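Local coordinates for ADP-ribosyltransferase (Staphylococcus aureus, PDB 1OJQ), which probably transfers ADP-ribose from NAD+ to a target protein, as a C3-type mono-ADP-ribosyltransferase whose relatives modify Rho GTPases, at residues 3-8 and 82-87; 73-78 and 163-168; 135-140 and 185-190; 139-144 and 179-184. All blocks are in the same frame, centred on the assembly; numbering follows the deposited sequence.

Contact 1: 3-8 and 82-87; sequences TKNFTD and YVYRLL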
# COMPACT_ATOMS: atom_id res chain seq x y z
N THR A 3 15.02 3.76 10.45
CA THR A 3 13.70 3.52 9.88
C THR A 3 12.73 3.25 11.00
O THR A 3 13.08 2.55 11.96
CB THR A 3 13.80 2.32 8.92
OG1 THR A 3 14.69 2.75 7.86
CG2 THR A 3 12.47 1.90 8.30
N LYS A 4 11.52 3.80 10.92
CA LYS A 4 10.49 3.53 11.93
C LYS A 4 9.70 2.29 11.56
O LYS A 4 9.49 2.00 10.37
CB LYS A 4 9.52 4.71 12.03
CG LYS A 4 10.17 6.07 12.23
CD LYS A 4 10.49 6.35 13.67
CE LYS A 4 9.31 6.63 14.57
NZ LYS A 4 9.60 6.41 16.02
N ASN A 5 9.24 1.56 12.56
CA ASN A 5 8.36 0.43 12.33
C ASN A 5 7.39 0.35 13.50
O ASN A 5 7.90 0.18 14.61
CB ASN A 5 9.16 -0.86 12.19
CG ASN A 5 8.27 -2.01 11.76
OD1 ASN A 5 8.09 -2.95 12.54
ND2 ASN A 5 7.68 -1.97 10.58
N PHE A 6 6.09 0.49 13.27
CA PHE A 6 5.11 0.60 14.34
C PHE A 6 4.35 -0.68 14.63
O PHE A 6 3.83 -1.30 13.69
CB PHE A 6 4.07 1.70 14.01
CG PHE A 6 4.73 3.08 14.00
CD1 PHE A 6 4.96 3.77 15.18
CD2 PHE A 6 5.12 3.65 12.80
CE1 PHE A 6 5.57 5.01 15.15
CE2 PHE A 6 5.73 4.90 12.77
CZ PHE A 6 5.95 5.58 13.95
N THR A 7 4.28 -1.02 15.91
CA THR A 7 3.37 -2.08 16.34
C THR A 7 2.34 -1.56 17.35
O THR A 7 1.32 -2.21 17.61
CB THR A 7 4.10 -3.27 16.99
OG1 THR A 7 4.88 -2.82 18.11
CG2 THR A 7 5.06 -3.89 15.98
N ASP A 8 2.61 -0.40 17.91
CA ASP A 8 1.76 0.22 18.93
C ASP A 8 0.85 1.28 18.29
O ASP A 8 1.40 2.25 17.75
CB ASP A 8 2.62 0.88 19.99
CG ASP A 8 1.77 1.54 21.07
OD1 ASP A 8 1.42 0.83 22.04
OD2 ASP A 8 1.47 2.74 20.92
N TYR A 82 8.42 1.82 7.62
CA TYR A 82 7.72 0.74 6.92
C TYR A 82 6.20 0.93 6.97
O TYR A 82 5.65 1.27 8.01
CB TYR A 82 7.99 -0.64 7.53
CG TYR A 82 9.31 -1.23 7.06
CD1 TYR A 82 10.43 -1.18 7.87
CD2 TYR A 82 9.40 -1.81 5.80
CE1 TYR A 82 11.63 -1.72 7.43
CE2 TYR A 82 10.59 -2.35 5.35
CZ TYR A 82 11.69 -2.29 6.18
OH TYR A 82 12.87 -2.83 5.74
N VAL A 83 5.54 0.69 5.85
CA VAL A 83 4.07 0.60 5.86
C VAL A 83 3.72 -0.77 5.28
O VAL A 83 4.57 -1.39 4.62
CB VAL A 83 3.39 1.71 5.07
CG1 VAL A 83 3.67 3.04 5.79
CG2 VAL A 83 3.84 1.81 3.62
N TYR A 84 2.48 -1.20 5.50
CA TYR A 84 2.05 -2.54 5.14
C TYR A 84 0.78 -2.55 4.31
O TYR A 84 -0.07 -1.66 4.41
CB TYR A 84 1.79 -3.32 6.44
CG TYR A 84 3.07 -3.45 7.25
CD1 TYR A 84 3.49 -2.49 8.16
CD2 TYR A 84 3.85 -4.59 7.09
CE1 TYR A 84 4.67 -2.66 8.88
CE2 TYR A 84 5.02 -4.77 7.80
CZ TYR A 84 5.42 -3.80 8.70
OH TYR A 84 6.59 -4.00 9.38
N ARG A 85 0.67 -3.59 3.49
CA ARG A 85 -0.56 -3.76 2.70
C ARG A 85 -0.92 -5.24 2.74
O ARG A 85 -0.09 -6.06 2.30
CB ARG A 85 -0.35 -3.29 1.27
CG ARG A 85 -1.66 -3.15 0.50
N LEU A 86 -2.09 -5.56 3.26
CA LEU A 86 -2.50 -6.96 3.42
C LEU A 86 -3.23 -7.34 2.14
O LEU A 86 -4.11 -6.61 1.68
CB LEU A 86 -3.34 -7.15 4.67
CG LEU A 86 -2.65 -7.06 6.04
CD1 LEU A 86 -3.64 -7.44 7.14
CD2 LEU A 86 -1.43 -7.96 6.14
N LEU A 87 -2.88 -8.47 1.53
CA LEU A 87 -3.39 -8.78 0.20
C LEU A 87 -3.91 -10.21 0.12
O LEU A 87 -3.40 -11.09 0.82
CB LEU A 87 -2.27 -8.63 -0.85
CG LEU A 87 -1.66 -7.23 -0.93
CD1 LEU A 87 -0.29 -7.25 -1.57
CD2 LEU A 87 -2.62 -6.31 -1.70
O HOH W 1 5.22 0.75 10.59

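Contact 2: 73-78 and 163-168; sequences SKSVTP and KAAYID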
# COMPACT_ATOMS: atom_id res chain seq x y z
N SER A 73 0.74 15.37 -1.83
CA SER A 73 2.01 16.10 -1.96
C SER A 73 2.21 17.07 -0.80
O SER A 73 3.32 17.59 -0.63
CB SER A 73 2.04 16.86 -3.30
OG SER A 73 1.30 18.09 -3.21
N LYS A 74 1.16 17.34 -0.02
CA LYS A 74 1.26 18.31 1.07
C LYS A 74 2.02 17.78 2.28
O LYS A 74 2.36 18.56 3.19
CB LYS A 74 -0.13 18.81 1.52
CG LYS A 74 -0.68 19.77 0.47
CD LYS A 74 -2.01 20.36 0.90
CE LYS A 74 -2.56 21.31 -0.15
NZ LYS A 74 -3.83 21.94 0.35
N SER A 75 2.29 16.48 2.31
CA SER A 75 3.13 15.97 3.40
C SER A 75 4.13 14.96 2.86
O SER A 75 3.87 14.20 1.92
CB SER A 75 2.34 15.34 4.55
OG SER A 75 1.37 14.41 4.09
N VAL A 76 5.29 14.97 3.51
CA VAL A 76 6.31 13.97 3.24
C VAL A 76 6.63 13.23 4.52
O VAL A 76 6.40 13.69 5.64
CB VAL A 76 7.60 14.56 2.64
CG1 VAL A 76 7.28 15.21 1.30
CG2 VAL A 76 8.26 15.54 3.60
N THR A 77 7.17 12.02 4.39
CA THR A 77 7.52 11.30 5.60
C THR A 77 8.66 11.97 6.37
O THR A 77 9.70 12.27 5.78
CB THR A 77 7.94 9.85 5.27
OG1 THR A 77 9.00 9.91 4.31
CG2 THR A 77 6.79 9.08 4.63
N PRO A 78 8.49 12.21 7.66
CA PRO A 78 9.57 12.83 8.44
C PRO A 78 10.66 11.84 8.82
O PRO A 78 11.72 12.25 9.31
CB PRO A 78 8.82 13.30 9.69
CG PRO A 78 7.78 12.23 9.89
CD PRO A 78 7.29 11.96 8.48
N LYS A 163 6.69 11.56 -0.67
CA LYS A 163 5.31 12.03 -0.51
C LYS A 163 4.46 10.95 0.13
O LYS A 163 4.50 9.79 -0.32
CB LYS A 163 4.72 12.42 -1.86
CG LYS A 163 5.33 13.68 -2.46
CD LYS A 163 4.68 14.00 -3.81
CE LYS A 163 5.31 15.22 -4.45
NZ LYS A 163 6.79 15.11 -4.57
N ALA A 164 3.69 11.29 1.15
CA ALA A 164 2.81 10.31 1.79
C ALA A 164 1.77 11.03 2.65
O ALA A 164 2.12 12.00 3.32
CB ALA A 164 3.62 9.36 2.64
N ALA A 165 0.53 10.59 2.63
CA ALA A 165 -0.50 11.22 3.46
C ALA A 165 -0.92 10.26 4.58
O ALA A 165 -1.30 9.13 4.30
CB ALA A 165 -1.78 11.57 2.70
N TYR A 166 -0.85 10.73 5.82
CA TYR A 166 -1.43 9.90 6.88
C TYR A 166 -2.89 10.31 7.03
O TYR A 166 -3.11 11.51 7.25
CB TYR A 166 -0.73 10.08 8.21
CG TYR A 166 -1.34 9.35 9.39
CD1 TYR A 166 -1.12 7.99 9.58
CD2 TYR A 166 -2.12 10.02 10.32
CE1 TYR A 166 -1.68 7.34 10.68
CE2 TYR A 166 -2.68 9.38 11.42
CZ TYR A 166 -2.45 8.02 11.60
OH TYR A 166 -3.00 7.36 12.67
N ILE A 167 -3.79 9.34 6.92
CA ILE A 167 -5.18 9.75 6.86
C ILE A 167 -6.05 9.15 7.94
O ILE A 167 -7.28 9.19 7.80
CB ILE A 167 -5.74 9.40 5.45
CG1 ILE A 167 -5.87 7.90 5.20
CG2 ILE A 167 -4.90 10.08 4.37
CD1 ILE A 167 -6.56 7.60 3.87
N ASP A 168 -5.49 8.62 9.03
CA ASP A 168 -6.35 8.01 10.04
C ASP A 168 -6.84 9.06 11.04
O ASP A 168 -6.38 9.09 12.18
CB ASP A 168 -5.63 6.86 10.75
CG ASP A 168 -6.60 5.92 11.42
OD1 ASP A 168 -7.83 6.12 11.29
OD2 ASP A 168 -6.16 4.95 12.08
O HOH W 2 -0.67 13.49 6.14

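Contact 3: 135-140 and 185-190; sequences GYSSTQ and RGTEYA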
# COMPACT_ATOMS: atom_id res chain seq x y z
N GLY A 135 -2.67 3.23 -10.05
CA GLY A 135 -3.61 3.93 -9.18
C GLY A 135 -2.85 4.43 -7.96
O GLY A 135 -1.62 4.42 -7.97
N TYR A 136 -3.59 4.87 -6.95
CA TYR A 136 -3.01 5.24 -5.66
C TYR A 136 -2.72 3.97 -4.86
O TYR A 136 -3.25 2.91 -5.18
CB TYR A 136 -3.95 6.17 -4.88
CG TYR A 136 -4.10 7.49 -5.63
CD1 TYR A 136 -3.25 8.57 -5.42
CD2 TYR A 136 -5.13 7.62 -6.56
CE1 TYR A 136 -3.41 9.77 -6.13
CE2 TYR A 136 -5.29 8.80 -7.27
CZ TYR A 136 -4.43 9.86 -7.05
OH TYR A 136 -4.63 11.01 -7.78
N SER A 137 -1.87 4.05 -3.82
CA SER A 137 -1.61 2.85 -3.03
C SER A 137 -2.03 3.07 -1.58
O SER A 137 -1.54 4.01 -0.92
CB SER A 137 -0.12 2.51 -3.06
OG SER A 137 0.32 2.14 -4.36
N SER A 138 -2.91 2.22 -1.10
CA SER A 138 -3.38 2.30 0.27
C SER A 138 -2.58 1.36 1.15
O SER A 138 -2.52 0.18 0.82
CB SER A 138 -4.87 1.94 0.35
OG SER A 138 -5.60 2.84 -0.49
N THR A 139 -1.98 1.84 2.22
CA THR A 139 -1.08 1.07 3.07
C THR A 139 -1.41 1.41 4.51
O THR A 139 -2.25 2.29 4.72
CB THR A 139 0.41 1.39 2.81
OG1 THR A 139 0.71 2.71 3.31
CG2 THR A 139 0.72 1.40 1.32
N GLN A 140 -0.77 0.74 5.47
CA GLN A 140 -1.01 1.08 6.87
C GLN A 140 0.28 1.01 7.68
O GLN A 140 1.21 0.24 7.41
CB GLN A 140 -2.10 0.20 7.49
CG GLN A 140 -1.96 -1.29 7.48
CD GLN A 140 -3.19 -2.06 7.91
OE1 GLN A 140 -4.12 -1.55 8.54
NE2 GLN A 140 -3.21 -3.35 7.58
N ARG A 185 -0.10 8.07 -6.68
CA ARG A 185 -0.27 7.21 -7.84
C ARG A 185 1.08 7.01 -8.50
O ARG A 185 1.94 7.88 -8.50
CB ARG A 185 -1.30 7.78 -8.80
CG ARG A 185 -0.90 9.12 -9.44
CD ARG A 185 -2.12 9.67 -10.18
NE ARG A 185 -1.85 10.93 -10.85
CZ ARG A 185 -1.54 11.02 -12.13
NH1 ARG A 185 -1.45 9.91 -12.87
NH2 ARG A 185 -1.31 12.20 -12.69
N GLY A 186 1.28 5.82 -9.07
CA GLY A 186 2.53 5.57 -9.78
C GLY A 186 3.66 5.19 -8.84
O GLY A 186 4.85 5.31 -9.17
N THR A 187 3.29 4.71 -7.65
CA THR A 187 4.28 4.21 -6.70
C THR A 187 4.98 2.99 -7.28
O THR A 187 4.36 2.10 -7.84
CB THR A 187 3.63 3.89 -5.34
OG1 THR A 187 3.33 5.13 -4.65
CG2 THR A 187 4.56 3.12 -4.43
N GLU A 188 6.31 2.97 -7.13
CA GLU A 188 7.09 1.82 -7.54
C GLU A 188 7.82 1.22 -6.36
O GLU A 188 8.35 2.00 -5.55
CB GLU A 188 8.14 2.21 -8.59
CG GLU A 188 7.53 2.83 -9.83
CD GLU A 188 8.64 3.41 -10.70
OE1 GLU A 188 9.25 4.42 -10.29
OE2 GLU A 188 8.87 2.80 -11.77
N TYR A 189 7.88 -0.11 -6.29
CA TYR A 189 8.64 -0.74 -5.22
C TYR A 189 9.47 -1.88 -5.82
O TYR A 189 8.99 -2.53 -6.75
CB TYR A 189 7.76 -1.26 -4.10
CG TYR A 189 6.61 -2.15 -4.50
CD1 TYR A 189 6.75 -3.54 -4.47
CD2 TYR A 189 5.41 -1.60 -4.92
CE1 TYR A 189 5.69 -4.36 -4.85
CE2 TYR A 189 4.35 -2.42 -5.29
CZ TYR A 189 4.51 -3.79 -5.25
OH TYR A 189 3.47 -4.61 -5.63
N ALA A 190 10.68 -2.01 -5.29
CA ALA A 190 11.65 -3.02 -5.67
C ALA A 190 11.69 -4.10 -4.59
O ALA A 190 12.04 -3.82 -3.46
CB ALA A 190 13.04 -2.45 -5.89
O HOH W 3 0.49 4.10 -6.15

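Contact 4: 139-144 and 179-184; sequences TQLVSG and QEVLLP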
# COMPACT_ATOMS: atom_id res chain seq x y z
N THR A 139 -1.98 1.84 2.22
CA THR A 139 -1.08 1.07 3.07
C THR A 139 -1.41 1.41 4.51
O THR A 139 -2.25 2.29 4.72
CB THR A 139 0.41 1.39 2.81
OG1 THR A 139 0.71 2.71 3.31
CG2 THR A 139 0.72 1.40 1.32
N GLN A 140 -0.77 0.74 5.47
CA GLN A 140 -1.01 1.08 6.87
C GLN A 140 0.28 1.01 7.68
O GLN A 140 1.21 0.24 7.41
CB GLN A 140 -2.10 0.20 7.49
CG GLN A 140 -1.96 -1.29 7.48
CD GLN A 140 -3.19 -2.06 7.91
OE1 GLN A 140 -4.12 -1.55 8.54
NE2 GLN A 140 -3.21 -3.35 7.58
N LEU A 141 0.32 1.86 8.71
CA LEU A 141 1.51 1.86 9.58
C LEU A 141 1.58 0.65 10.50
O LEU A 141 2.67 0.19 10.86
CB LEU A 141 1.54 3.09 10.50
CG LEU A 141 2.04 4.41 9.93
CD1 LEU A 141 1.85 5.51 10.99
CD2 LEU A 141 3.49 4.32 9.47
N VAL A 142 0.43 0.13 10.91
CA VAL A 142 0.36 -1.06 11.78
C VAL A 142 -0.31 -2.19 11.00
O VAL A 142 -1.47 -2.10 10.60
CB VAL A 142 -0.41 -0.79 13.07
CG1 VAL A 142 -0.46 -2.02 13.97
CG2 VAL A 142 0.24 0.38 13.82
N SER A 143 0.46 -3.25 10.76
CA SER A 143 -0.04 -4.30 9.88
C SER A 143 -1.31 -4.91 10.47
O SER A 143 -1.26 -5.32 11.64
CB SER A 143 1.02 -5.38 9.68
OG SER A 143 0.48 -6.40 8.84
N GLY A 144 -2.39 -4.99 9.73
CA GLY A 144 -3.64 -5.60 10.15
C GLY A 144 -4.52 -4.78 11.07
O GLY A 144 -5.52 -5.23 11.64
N GLN A 179 -5.00 2.96 10.53
CA GLN A 179 -3.67 3.57 10.50
C GLN A 179 -3.22 3.80 9.06
O GLN A 179 -2.06 3.57 8.73
CB GLN A 179 -2.68 2.69 11.27
CG GLN A 179 -2.98 2.67 12.76
CD GLN A 179 -2.73 4.00 13.45
OE1 GLN A 179 -3.23 4.17 14.58
NE2 GLN A 179 -1.98 4.92 12.89
N GLU A 180 -4.14 4.24 8.20
CA GLU A 180 -3.85 4.29 6.78
C GLU A 180 -2.90 5.40 6.38
O GLU A 180 -2.98 6.55 6.78
CB GLU A 180 -5.16 4.42 5.96
CG GLU A 180 -4.84 4.36 4.45
CD GLU A 180 -6.06 4.17 3.57
OE1 GLU A 180 -7.18 3.95 4.10
OE2 GLU A 180 -5.90 4.25 2.32
N VAL A 181 -1.95 5.01 5.52
CA VAL A 181 -1.07 5.96 4.83
C VAL A 181 -1.38 5.86 3.34
O VAL A 181 -1.36 4.73 2.81
CB VAL A 181 0.41 5.65 5.10
CG1 VAL A 181 1.34 6.43 4.19
CG2 VAL A 181 0.68 5.93 6.58
N LEU A 182 -1.69 6.96 2.68
CA LEU A 182 -2.01 6.95 1.25
C LEU A 182 -0.79 7.38 0.45
O LEU A 182 -0.26 8.46 0.73
CB LEU A 182 -3.21 7.87 1.04
CG LEU A 182 -3.90 7.78 -0.32
CD1 LEU A 182 -4.43 6.37 -0.55
CD2 LEU A 182 -4.99 8.84 -0.41
N LEU A 183 -0.31 6.59 -0.50
CA LEU A 183 0.84 6.93 -1.33
C LEU A 183 0.44 7.42 -2.71
O LEU A 183 -0.63 7.05 -3.22
CB LEU A 183 1.78 5.71 -1.47
CG LEU A 183 2.18 5.02 -0.15
CD1 LEU A 183 3.03 3.78 -0.42
CD2 LEU A 183 2.89 6.03 0.74
N PRO A 184 1.26 8.24 -3.35
CA PRO A 184 0.98 8.78 -4.67
C PRO A 184 0.70 7.68 -5.70
O PRO A 184 1.22 6.57 -5.62
CB PRO A 184 2.31 9.42 -5.09
CG PRO A 184 2.97 9.77 -3.80
CD PRO A 184 2.53 8.74 -2.80

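Contact 1: 3-8 and 82-87
Asn5 and its neighbours Thr3 and Lys4 run past the first residues of strand 81-87, a surface contact that lays the N-terminal tail, just before helix 9-23, against an outermost strand of the five-stranded mixed sheet in the ADP-ribosyltransferase fold. The backbones meet through one direct bond, Tyr82 N to Lys4 O at 3.0 Å. A second link goes through water 1, which accepts from Phe6 N at 2.8 Å and donates to Tyr82 O at 2.7 Å. This water also lies at the edge of the Tyr84 ring, near its plane.

Two tyrosines of the strand, Tyr82 and Tyr84, supply its side-chain part of the contact. Tyr82 meets Thr3 obliquely: the methyl CG2 comes to 3.7 Å from ring atom CD1, while the Thr3 hydroxyl bonds to Ser80. Elsewhere the Tyr82 ring makes a cation-pi contact with Lys155 of strand 152-158, so it joins the tail to the next strand of the sheet. Asn5 sends its amide between the two tyrosines. With CG anti to the backbone N (chi1 -172°), the amide runs roughly along the strand, from Tyr82 toward Tyr84, and ND2 passes 3.3 Å from Tyr82 CB. The amide plane stands nearly upright to the Tyr82 ring, at 86°, but is less steeply turned against Tyr84. Its N-H points at the phenol from the rim of the Tyr84 ring, and the hydroxyl lies close to the amide plane of Asn5: ND2 donates to Tyr84 OH over a short 2.6 Å.

Contact 2: 73-78 and 163-168
Two peptide groups, those that begin with the carbonyls of Ser75 and Ala164, are the flat groups that meet here, and each is approached somewhat out of its plane. Ala164 N donates to Ser75 O at 3.0 Å, tilted 31° from that carbonyl plane; Ser75 OG donates to Ala164 O at 2.6 Å with a smaller tilt. The one ring, Tyr166, carries the backbone N of Asp168 over one face, offset toward the rim, and its side chain packs against Val181 and against Thr13 and Ile20 of helix 9-23.

Ser75 thus holds both the N-H and the C=O of Ala164, the first with its carbonyl and the second with its hydroxyl. The hydroxyl can do so because chi1 of 48° tucks OG between the backbone N and the carbonyl carbon, turned to segment 163-168. OG then accepts from water 2 at 3.0 Å, and the same water accepts from Tyr166 N at 2.8 Å, extending the link to two residues beyond Ala164.

Apolar touches flank this polar seam. Thr77 CG2 meets Ala164 CB at 3.8 Å, its hydroxyl being bonded to Pro159 O. On the other flank the aliphatic chain of Lys163 runs over Ser73, CE to CB 3.8 Å, and takes its amine on to Lys212 O. Val76 and Lys163 form a single beta bridge just ahead of strand 165-166, tying the loop after helix 59-73 to that outermost strand of the small antiparallel sheet in the ADP-ribosyltransferase fold.

Contact 3: 135-140 and 185-190
Tyr136 and Arg185 make the tight half of this buried contact, where the turn into strand 187-196 passes the start of strand 137-140. Arg185 CB sits over one ring face, 4.0 Å from the centroid of Tyr136 and only 12° off the ring normal, a CH-pi contact. The arginine chain then runs extended from CG to NE across the ring, so that CD lies 3.7 Å from Tyr136 OH, with the guanidinium plane 63° from the ring. Next to this pair, Gly135 O receives a CA-H...O contact from Arg185 CA at 3.1 Å and a weak hydrogen bond from Gly186 N.

Toward Ser137 and Thr187 the segments draw apart and the link passes through a single water. Ser137 OG is still 3.9 Å from Thr187 CB, and water 3 does the connecting: it donates to Gly135 O at 2.8 Å and accepts from Ser137 OG at 2.7 Å and from Thr187 N at 3.2 Å.

At the tight end, Asp69 of helix 59-73 takes Tyr136 OH on OD1 and Arg185 NE on OD2. One carboxylate thus fixes both partners of the CH-pi pair, and its charge is probably balanced by the guanidinium bonded to it through NE.

Contact 4: 139-144 and 179-184
Thr139 and Val181 form a hydrogen-bonded pair, and Gln140 and Glu180 the adjoining non-hydrogen-bonded pair, where strands 137-140 and 180-183 run antiparallel in the small sheet of the ADP-ribosyltransferase fold. Ser137, Ser138 and Thr139 probably belong to the Ser-Thr-Ser motif region of this superfamily, while Gln140 and Glu180 both contact NAD+ in a complex of this protein.

Val181 O takes two donors from one residue: Thr139 N at 3.0 Å and Thr139 OG1 at 2.9 Å. A chi1 of 71° turns OG1 back over its own main chain, to the same acceptor that its N-H uses. In return Val181 N donates to Thr139 O at 2.9 Å, from 47° above the carbonyl plane, and Glu180 CA adds a CA-H...O contact to the same oxygen at 3.3 Å. Beyond the strand end the pairing goes on, with Leu141 N bonded to Gln179 O at 2.9 Å.

Partners outside satisfy other polar groups: Thr13 bonds Gln179 OE1, Asp168 OD2 takes Gln179 N, and Ser138 OG makes a weak bond to Glu180 OE2, which could help orient that carboxylate.

On the face bearing Thr139 and Val181, the contact becomes apolar. Thr139 CG2 meets Leu183 CD1 at 3.7 Å, the two side chains crossing at about a right angle, and Leu141 CG rests 3.9 Å from Val181 CG2.

In the fold
Contacts 3 and 4 share Thr139 and Gln140, and their centres lie about 10 Å apart; Leu183 N and Ser137 O, 2.9 Å apart, probably bond to carry the strand pairing from one to the other. Contact 2 joins the far side of the same small sheet, with Leu182 N 2.7 Å from Ala165 O. Contact 1 belongs to the mixed sheet, yet its centre is about 7 Å from that of contact 4, and Tyr84 N reaches Gln140 O at 2.7 Å. Where the two sheets meet, Arg85 and Leu86 of contact 1 and Gln140 and Glu180 of contact 4 contribute to the NAD+ site, unoccupied in this model; Tyr84 lies about 10 Å from Glu180, side chain to side chain.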